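Local atomic coordinates of lantibiotic dehydratase (Microbispora corallina, PDB entry 5EHK), a protein that probably dehydrates serine and threonine residues of the NAI-107 precursor peptide in a tRNA-dependent reaction during biosynthesis of this lantibiotic. Residues T949-T954 / R1084-S1089; A959-A964 / S1076-T1081; E1005-Y1010 / L1097-G1102. All blocks are in the same frame, centred on the assembly; numbering follows the deposited sequence.

How the contacts relate
All three contacts lie in the C-terminal lantibiotic dehydratase region, about 40 Å from the centre of the chain, and their centres are about 13 to 15 Å apart. Contacts 1 and 2 join the same two helices, 950-965 and 1068-1085, one near an end of each and the other further along. Contact 3 brings in helix 1090-1109, which follows 1068-1085, and the loop leading into helix 1008-1011. The first partners come in the order 949-954, 959-964, 1005-1010; the second follow as 1076-1081, 1084-1089, 1097-1102. The last two long helices thus pack back on earlier parts of the C-terminal region at three places.

Contact 1 (T949-T954 / R1084-S1089); sequences TLDEVT and RLIGGS
L950 and T954 lie on the first turns of helix 950-965 and pack against L1085 and I1086, where helix 1068-1085 gives way to a glycine turn. The branch methyl CG2 of I1086 touches both, 3.8 Å from L950 CG and 3.7 Å from T954 OG1. L950 and I1086 run past each other in opposite senses, and L950 CD2 also comes near L1085 O. T954 turns its hydroxyl toward the leucine, with OG1 3.5 Å from L1085 CG. That oxygen is not left bare among carbon atoms: placed beside the backbone N (chi1 -58°), T954 OG1 curls back to its own helix and donates to L950 O at 2.9 Å, from above the carbonyl plane, sharing that acceptor with T954 N. D951 only skirts I1086; its carboxylate forms a salt bridge with R1092 of helix 1090-1109. The helix start is fixed by T949 and E952: E952 N reaches T949 OG1 at 3.2 Å, while T949 N returns a straighter bond to E952 OE1 at 2.7 Å. This reciprocal pair is a classic capping box, opening a helix whose first turns cover the C-terminal end of another.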
loop_
_atom_site.group_PDB
_atom_site.type_symbol
_atom_site.label_atom_id
_atom_site.label_comp_id
_atom_site.label_asym_id
_atom_site.label_seq_id
_atom_site.Cartn_x
_atom_site.Cartn_y
_atom_site.Cartn_z
ATOM N N THR A 949 -23.932 -22.864 -18.875
ATOM C CA THR A 949 -23.396 -21.785 -18.073
ATOM C C THR A 949 -22.637 -20.814 -18.974
ATOM O O THR A 949 -22.396 -21.091 -20.141
ATOM C CB THR A 949 -22.429 -22.324 -17.003
ATOM O OG1 THR A 949 -21.331 -22.982 -17.649
ATOM C CG2 THR A 949 -23.140 -23.315 -16.078
ATOM N N LEU A 950 -22.259 -19.674 -18.423
ATOM C CA LEU A 950 -21.439 -18.722 -19.136
ATOM C C LEU A 950 -20.085 -19.314 -19.498
ATOM O O LEU A 950 -19.603 -19.112 -20.599
ATOM C CB LEU A 950 -21.257 -17.472 -18.284
ATOM C CG LEU A 950 -21.049 -16.132 -18.981
ATOM C CD1 LEU A 950 -22.069 -15.900 -20.089
ATOM C CD2 LEU A 950 -21.137 -15.031 -17.949
ATOM N N ASP A 951 -19.475 -20.067 -18.588
ATOM C CA ASP A 951 -18.176 -20.680 -18.874
ATOM C C ASP A 951 -18.278 -21.645 -20.043
ATOM O O ASP A 951 -17.360 -21.763 -20.861
ATOM C CB ASP A 951 -17.608 -21.410 -17.661
ATOM C CG ASP A 951 -17.226 -20.472 -16.544
ATOM O OD1 ASP A 951 -17.729 -19.330 -16.535
ATOM O OD2 ASP A 951 -16.404 -20.868 -15.684
ATOM N N GLU A 952 -19.400 -22.343 -20.111
ATOM C CA GLU A 952 -19.630 -23.245 -21.221
ATOM C C GLU A 952 -19.721 -22.495 -22.543
ATOM O O GLU A 952 -18.969 -22.787 -23.468
ATOM C CB GLU A 952 -20.873 -24.111 -20.980
ATOM C CG GLU A 952 -20.574 -25.341 -20.121
ATOM C CD GLU A 952 -21.818 -25.970 -19.531
ATOM O OE1 GLU A 952 -22.800 -25.235 -19.275
ATOM O OE2 GLU A 952 -21.822 -27.207 -19.351
ATOM N N VAL A 953 -20.605 -21.508 -22.624
ATOM C CA VAL A 953 -20.787 -20.794 -23.882
ATOM C C VAL A 953 -19.492 -20.074 -24.261
ATOM O O VAL A 953 -19.205 -19.909 -25.444
ATOM C CB VAL A 953 -21.995 -19.835 -23.862
ATOM C CG1 VAL A 953 -23.224 -20.558 -23.309
ATOM C CG2 VAL A 953 -21.692 -18.602 -23.041
ATOM N N THR A 954 -18.698 -19.680 -23.261
ATOM C CA THR A 954 -17.404 -19.040 -23.521
ATOM C C THR A 954 -16.392 -20.037 -24.078
ATOM O O THR A 954 -15.663 -19.723 -25.023
ATOM C CB THR A 954 -16.849 -18.293 -22.296
ATOM O OG1 THR A 954 -17.796 -17.298 -21.887
ATOM C CG2 THR A 954 -15.532 -17.576 -22.633
ATOM N N ARG A 1084 -15.016 -9.976 -23.503
ATOM C CA ARG A 1084 -16.375 -9.527 -23.707
ATOM C C ARG A 1084 -17.391 -10.357 -22.948
ATOM O O ARG A 1084 -18.425 -9.852 -22.542
ATOM C CB ARG A 1084 -16.723 -9.503 -25.188
ATOM C CG ARG A 1084 -16.291 -8.249 -25.879
ATOM C CD ARG A 1084 -16.677 -8.308 -27.324
ATOM N NE ARG A 1084 -15.564 -8.751 -28.150
ATOM C CZ ARG A 1084 -14.590 -7.948 -28.558
ATOM N NH1 ARG A 1084 -14.582 -6.664 -28.199
ATOM N NH2 ARG A 1084 -13.626 -8.429 -29.321
ATOM N N LEU A 1085 -17.091 -11.633 -22.773
ATOM C CA LEU A 1085 -18.044 -12.567 -22.204
ATOM C C LEU A 1085 -17.835 -12.707 -20.679
ATOM O O LEU A 1085 -18.785 -12.567 -19.907
ATOM C CB LEU A 1085 -17.936 -13.917 -22.919
ATOM C CG LEU A 1085 -19.057 -14.616 -23.699
ATOM C CD1 LEU A 1085 -20.310 -13.803 -23.885
ATOM C CD2 LEU A 1085 -18.520 -15.075 -25.027
ATOM N N ILE A 1086 -16.600 -12.906 -20.226
ATOM C CA ILE A 1086 -16.380 -13.097 -18.786
ATOM C C ILE A 1086 -15.221 -12.230 -18.344
ATOM O O ILE A 1086 -15.004 -11.133 -18.878
ATOM C CB ILE A 1086 -16.076 -14.569 -18.434
ATOM C CG1 ILE A 1086 -14.900 -15.081 -19.268
ATOM C CG2 ILE A 1086 -17.297 -15.457 -18.679
ATOM C CD1 ILE A 1086 -14.446 -16.446 -18.895
ATOM N N GLY A 1087 -14.480 -12.668 -17.348
ATOM C CA GLY A 1087 -13.263 -11.931 -17.074
ATOM C C GLY A 1087 -13.430 -10.526 -16.525
ATOM O O GLY A 1087 -14.510 -9.931 -16.538
ATOM N N GLY A 1088 -12.301 -9.984 -16.098
ATOM C CA GLY A 1088 -12.271 -9.213 -14.886
ATOM C C GLY A 1088 -11.745 -10.264 -13.919
ATOM O O GLY A 1088 -11.869 -10.127 -12.697
ATOM N N SER A 1089 -11.171 -11.331 -14.490
ATOM C CA SER A 1089 -10.511 -12.394 -13.724
ATOM C C SER A 1089 -9.563 -13.233 -14.587
ATOM O O SER A 1089 -10.005 -14.038 -15.410
ATOM C CB SER A 1089 -11.563 -13.310 -13.092
ATOM O OG SER A 1089 -10.992 -14.526 -12.643
#

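Contact 2 (A959-A964 / S1076-T1081)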
loop_
_atom_site.group_PDB
_atom_site.type_symbol
_atom_site.label_atom_id
_atom_site.label_comp_id
_atom_site.label_asym_id
_atom_site.label_seq_id
_atom_site.Cartn_x
_atom_site.Cartn_y
_atom_site.Cartn_z
ATOM N N ALA A 959 -13.503 -22.087 -28.815
ATOM C CA ALA A 959 -13.208 -23.172 -29.742
ATOM C C ALA A 959 -13.740 -22.865 -31.127
ATOM O O ALA A 959 -13.103 -23.185 -32.143
ATOM C CB ALA A 959 -13.791 -24.460 -29.237
ATOM N N ALA A 960 -14.896 -22.210 -31.158
ATOM C CA ALA A 960 -15.511 -21.817 -32.417
ATOM C C ALA A 960 -14.673 -20.765 -33.154
ATOM O O ALA A 960 -14.602 -20.784 -34.392
ATOM C CB ALA A 960 -16.913 -21.307 -32.182
ATOM N N LEU A 961 -14.048 -19.851 -32.407
ATOM C CA LEU A 961 -13.168 -18.869 -33.029
ATOM C C LEU A 961 -11.909 -19.526 -33.584
ATOM O O LEU A 961 -11.517 -19.260 -34.713
ATOM C CB LEU A 961 -12.813 -17.735 -32.059
ATOM C CG LEU A 961 -12.171 -16.462 -32.634
ATOM C CD1 LEU A 961 -12.592 -15.253 -31.814
ATOM C CD2 LEU A 961 -10.649 -16.548 -32.671
ATOM N N ALA A 962 -11.273 -20.372 -32.773
ATOM C CA ALA A 962 -10.104 -21.144 -33.199
ATOM C C ALA A 962 -10.353 -21.921 -34.480
ATOM O O ALA A 962 -9.495 -21.902 -35.366
ATOM C CB ALA A 962 -9.650 -22.078 -32.103
ATOM N N ASP A 963 -11.505 -22.606 -34.571
ATOM C CA ASP A 963 -11.886 -23.326 -35.794
ATOM C C ASP A 963 -11.910 -22.311 -36.905
ATOM O O ASP A 963 -11.261 -22.487 -37.920
ATOM C CB ASP A 963 -13.271 -24.011 -35.683
ATOM C CG ASP A 963 -13.499 -25.129 -36.757
ATOM O OD1 ASP A 963 -12.854 -26.197 -36.661
ATOM O OD2 ASP A 963 -14.338 -24.981 -37.674
ATOM N N ALA A 964 -12.579 -21.195 -36.657
ATOM C CA ALA A 964 -12.918 -20.265 -37.726
ATOM C C ALA A 964 -11.712 -19.551 -38.337
ATOM O O ALA A 964 -11.681 -19.321 -39.547
ATOM C CB ALA A 964 -13.963 -19.254 -37.241
ATOM N N SER A 1076 -4.699 -12.962 -28.981
ATOM C CA SER A 1076 -5.374 -11.717 -28.642
ATOM C C SER A 1076 -6.853 -11.898 -28.919
ATOM O O SER A 1076 -7.691 -11.548 -28.082
ATOM C CB SER A 1076 -4.863 -10.538 -29.486
ATOM O OG SER A 1076 -3.647 -10.009 -28.998
ATOM N N LEU A 1077 -7.171 -12.482 -30.073
ATOM C CA LEU A 1077 -8.561 -12.706 -30.441
ATOM C C LEU A 1077 -9.253 -13.637 -29.442
ATOM O O LEU A 1077 -10.403 -13.403 -29.086
ATOM C CB LEU A 1077 -8.685 -13.209 -31.877
ATOM C CG LEU A 1077 -8.552 -12.195 -33.021
ATOM C CD1 LEU A 1077 -8.593 -12.880 -34.362
ATOM C CD2 LEU A 1077 -9.664 -11.162 -32.953
ATOM N N LEU A 1078 -8.561 -14.677 -28.977
ATOM C CA LEU A 1078 -9.131 -15.526 -27.929
ATOM C C LEU A 1078 -9.384 -14.753 -26.632
ATOM O O LEU A 1078 -10.465 -14.897 -26.015
ATOM C CB LEU A 1078 -8.313 -16.801 -27.639
ATOM C CG LEU A 1078 -8.295 -18.041 -28.554
ATOM C CD1 LEU A 1078 -9.588 -18.270 -29.374
ATOM C CD2 LEU A 1078 -7.077 -18.054 -29.422
ATOM N N HIS A 1079 -8.377 -13.971 -26.215
ATOM C CA HIS A 1079 -8.473 -13.135 -25.008
ATOM C C HIS A 1079 -9.676 -12.151 -25.051
ATOM O O HIS A 1079 -10.465 -12.084 -24.111
ATOM C CB HIS A 1079 -7.155 -12.376 -24.745
ATOM C CG HIS A 1079 -7.256 -11.339 -23.666
ATOM N ND1 HIS A 1079 -7.723 -11.622 -22.398
ATOM C CD2 HIS A 1079 -6.978 -10.015 -23.673
ATOM C CE1 HIS A 1079 -7.718 -10.521 -21.671
ATOM N NE2 HIS A 1079 -7.273 -9.529 -22.421
ATOM N N MET A 1080 -9.838 -11.415 -26.146
ATOM C CA MET A 1080 -10.958 -10.476 -26.249
ATOM C C MET A 1080 -12.340 -11.135 -26.237
ATOM O O MET A 1080 -13.309 -10.522 -25.782
ATOM C CB MET A 1080 -10.798 -9.536 -27.457
ATOM C CG MET A 1080 -9.667 -8.500 -27.333
ATOM S SD MET A 1080 -9.852 -7.230 -26.039
ATOM C CE MET A 1080 -9.346 -8.053 -24.552
ATOM N N THR A 1081 -12.438 -12.370 -26.725
ATOM C CA THR A 1081 -13.712 -13.066 -26.675
ATOM C C THR A 1081 -14.024 -13.356 -25.218
ATOM O O THR A 1081 -15.163 -13.216 -24.783
ATOM C CB THR A 1081 -13.754 -14.331 -27.566
ATOM O OG1 THR A 1081 -14.206 -13.955 -28.872
ATOM C CG2 THR A 1081 -14.749 -15.328 -27.052
#
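L961 does most of the work here, reaching from helix 950-965 to the side of helix 1068-1085 and dividing its two methyls between different neighbours. L961 CD2 lies 3.9 Å from L1078 CD1 and 4.0 Å from L1077 CB, the side chain meeting L1077 at about a right angle and L1078 on a slant. L961 CD1 goes the other way, alongside T1081, and stops 3.6 Å from T1081 OG1. A chi1 of -166° swings CG of L961 away from its own backbone N, which carries both methyls across to the 1076-1081 segment. The T1081 hydroxyl keeps a polar partner even in this apolar setting, since it is hydrogen-bonded to D930 of helix 920-942. The two segments form part of an antiparallel helix pair in a mainly helical part of the C-terminal region: their short axes approach to 10.1 Å and their directions differ by 152°. At that spacing the backbones stay apart, and a single leucine fills much of the gap between them. Packing thins quickly on moving away from L961. A962 offers little, A962 N lying 4.3 Å from L1078 CD1, while its methyl faces W996 and M997 of helix 992-997. A960 and A964 belong to another interface, against D1047 of helix 1044-1059. D963, H1079 and M1080 are partly exposed and take no part across the pair; H1079 ND1 is instead hydrogen-bonded to E1093.

Contact 3 (E1005-Y1010 / L1097-G1102)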
loop_
_atom_site.group_PDB
_atom_site.type_symbol
_atom_site.label_atom_id
_atom_site.label_comp_id
_atom_site.label_asym_id
_atom_site.label_seq_id
_atom_site.Cartn_x
_atom_site.Cartn_y
_atom_site.Cartn_z
ATOM N N GLU A 1005 -1.599 -27.163 -17.092
ATOM C CA GLU A 1005 -2.390 -26.039 -16.592
ATOM C C GLU A 1005 -3.886 -26.260 -16.829
ATOM O O GLU A 1005 -4.689 -25.350 -16.607
ATOM C CB GLU A 1005 -1.989 -24.751 -17.324
ATOM C CG GLU A 1005 -0.546 -24.296 -17.157
ATOM C CD GLU A 1005 -0.263 -22.978 -17.892
ATOM O OE1 GLU A 1005 -1.141 -22.506 -18.655
ATOM O OE2 GLU A 1005 0.834 -22.406 -17.697
ATOM N N LEU A 1006 -4.257 -27.454 -17.289
ATOM C CA LEU A 1006 -5.664 -27.810 -17.444
ATOM C C LEU A 1006 -6.389 -27.663 -16.128
ATOM O O LEU A 1006 -5.879 -28.052 -15.092
ATOM C CB LEU A 1006 -5.831 -29.237 -17.959
ATOM C CG LEU A 1006 -6.045 -29.437 -19.456
ATOM C CD1 LEU A 1006 -5.143 -28.521 -20.275
ATOM C CD2 LEU A 1006 -5.806 -30.891 -19.816
ATOM N N PRO A 1007 -7.600 -27.113 -16.166
ATOM C CA PRO A 1007 -8.279 -26.846 -14.898
ATOM C C PRO A 1007 -8.815 -28.123 -14.287
ATOM O O PRO A 1007 -9.109 -29.063 -15.015
ATOM C CB PRO A 1007 -9.432 -25.936 -15.315
ATOM C CG PRO A 1007 -9.730 -26.345 -16.739
ATOM C CD PRO A 1007 -8.399 -26.712 -17.340
ATOM N N PRO A 1008 -8.876 -28.173 -12.954
ATOM C CA PRO A 1008 -9.502 -29.250 -12.188
ATOM C C PRO A 1008 -10.787 -29.754 -12.838
ATOM O O PRO A 1008 -10.848 -30.924 -13.219
ATOM C CB PRO A 1008 -9.807 -28.576 -10.848
ATOM C CG PRO A 1008 -8.782 -27.453 -10.733
ATOM C CD PRO A 1008 -8.107 -27.276 -12.078
ATOM N N ASP A 1009 -11.766 -28.865 -13.002
ATOM C CA ASP A 1009 -13.085 -29.204 -13.550
ATOM C C ASP A 1009 -13.024 -29.983 -14.866
ATOM O O ASP A 1009 -13.966 -30.697 -15.221
ATOM C CB ASP A 1009 -13.866 -27.916 -13.800
ATOM C CG ASP A 1009 -14.089 -27.121 -12.547
ATOM O OD1 ASP A 1009 -14.757 -27.635 -11.620
ATOM O OD2 ASP A 1009 -13.519 -26.012 -12.466
ATOM N N TYR A 1010 -11.921 -29.836 -15.593
ATOM C CA TYR A 1010 -11.728 -30.607 -16.808
ATOM C C TYR A 1010 -11.170 -32.006 -16.535
ATOM O O TYR A 1010 -11.703 -33.000 -17.030
ATOM C CB TYR A 1010 -10.860 -29.856 -17.835
ATOM C CG TYR A 1010 -10.623 -30.696 -19.064
ATOM C CD1 TYR A 1010 -11.653 -30.944 -19.963
ATOM C CD2 TYR A 1010 -9.386 -31.271 -19.309
ATOM C CE1 TYR A 1010 -11.460 -31.740 -21.075
ATOM C CE2 TYR A 1010 -9.179 -32.064 -20.421
ATOM C CZ TYR A 1010 -10.219 -32.294 -21.300
ATOM O OH TYR A 1010 -10.024 -33.081 -22.411
ATOM N N LEU A 1097 -10.432 -21.272 -20.826
ATOM C CA LEU A 1097 -9.662 -21.618 -22.023
ATOM C C LEU A 1097 -9.115 -23.034 -21.921
ATOM O O LEU A 1097 -9.004 -23.733 -22.924
ATOM C CB LEU A 1097 -8.550 -20.613 -22.343
ATOM C CG LEU A 1097 -8.935 -19.312 -23.068
ATOM C CD1 LEU A 1097 -7.693 -18.511 -23.411
ATOM C CD2 LEU A 1097 -9.753 -19.547 -24.309
ATOM N N GLY A 1098 -8.774 -23.443 -20.704
ATOM C CA GLY A 1098 -8.308 -24.792 -20.441
ATOM C C GLY A 1098 -9.323 -25.824 -20.890
ATOM O O GLY A 1098 -9.000 -26.708 -21.682
ATOM N N LEU A 1099 -10.542 -25.709 -20.364
ATOM C CA LEU A 1099 -11.647 -26.579 -20.742
ATOM C C LEU A 1099 -11.685 -26.824 -22.238
ATOM O O LEU A 1099 -11.772 -27.961 -22.687
ATOM C CB LEU A 1099 -12.997 -26.007 -20.296
ATOM C CG LEU A 1099 -13.549 -26.206 -18.882
ATOM C CD1 LEU A 1099 -12.962 -25.250 -17.867
ATOM C CD2 LEU A 1099 -15.047 -26.039 -18.936
ATOM N N ALA A 1100 -11.624 -25.751 -23.008
ATOM C CA ALA A 1100 -11.711 -25.864 -24.445
ATOM C C ALA A 1100 -10.441 -26.495 -24.989
ATOM O O ALA A 1100 -10.496 -27.318 -25.907
ATOM C CB ALA A 1100 -11.937 -24.496 -25.061
ATOM N N ARG A 1101 -9.303 -26.107 -24.412
ATOM C CA ARG A 1101 -7.998 -26.618 -24.838
ATOM C C ARG A 1101 -7.904 -28.129 -24.673
ATOM O O ARG A 1101 -7.568 -28.842 -25.623
ATOM C CB ARG A 1101 -6.864 -25.906 -24.115
ATOM C CG ARG A 1101 -5.489 -26.334 -24.558
ATOM C CD ARG A 1101 -4.404 -25.570 -23.796
ATOM N NE ARG A 1101 -4.392 -25.795 -22.349
ATOM C CZ ARG A 1101 -4.614 -24.854 -21.432
ATOM N NH1 ARG A 1101 -4.891 -23.613 -21.791
ATOM N NH2 ARG A 1101 -4.558 -25.160 -20.144
ATOM N N GLY A 1102 -8.195 -28.600 -23.460
ATOM C CA GLY A 1102 -8.268 -30.023 -23.182
ATOM C C GLY A 1102 -9.194 -30.744 -24.154
ATOM O O GLY A 1102 -8.758 -31.652 -24.860
#
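G1102 N donates to G1098 O at 2.7 Å, a bond within helix 1090-1109 that links the two glycines on which the 1005-1010 turn comes to rest. With its first torsion near trans (chi1 178°), Y1010 extends from the short helix 1008-1011 to helix 1090-1109. Its ring meets that helix obliquely, with Y1010 CE2 3.6 Å from G1102 CA, and its CD1 side nears L1099 O; at the far end Q1018 NE2 makes a weak hydrogen bond to the tyrosine OH. One turn earlier the other glycine receives the loop, again with backbone atoms, having no side chain in the way: P1007 CD rests 3.6 Å from G1098 CA. G1098 and G1102 have the spacing of a GxxxG motif, and their shared side gives the 1005-1010 turn a surface of main chain on which proline and tyrosine can lie directly. P1007 CG touches L1099 CD1 at 3.6 Å, the two side chains meeting at a slant; as the N-cap residue of helix 1008-1011, P1007 accepts Y1010 N at its carbonyl. On the other flank, R1101 starts out extended and then bends at chi3 (62°), bringing its guanidinium over G1098 CA, which lies below the rim of one face. L1006 CD1 arrives at the guanidinium edge, 3.4 Å from R1101 NH2. E1005 O lies near the guanidinium plane off the end of that nitrogen, 3.5 Å from R1101 NH2. The E1005 carboxylate adds at most a long-range charge attraction, because E1005 OE1 is 4.6 Å from R1101 NH2 and well out of the guanidinium plane.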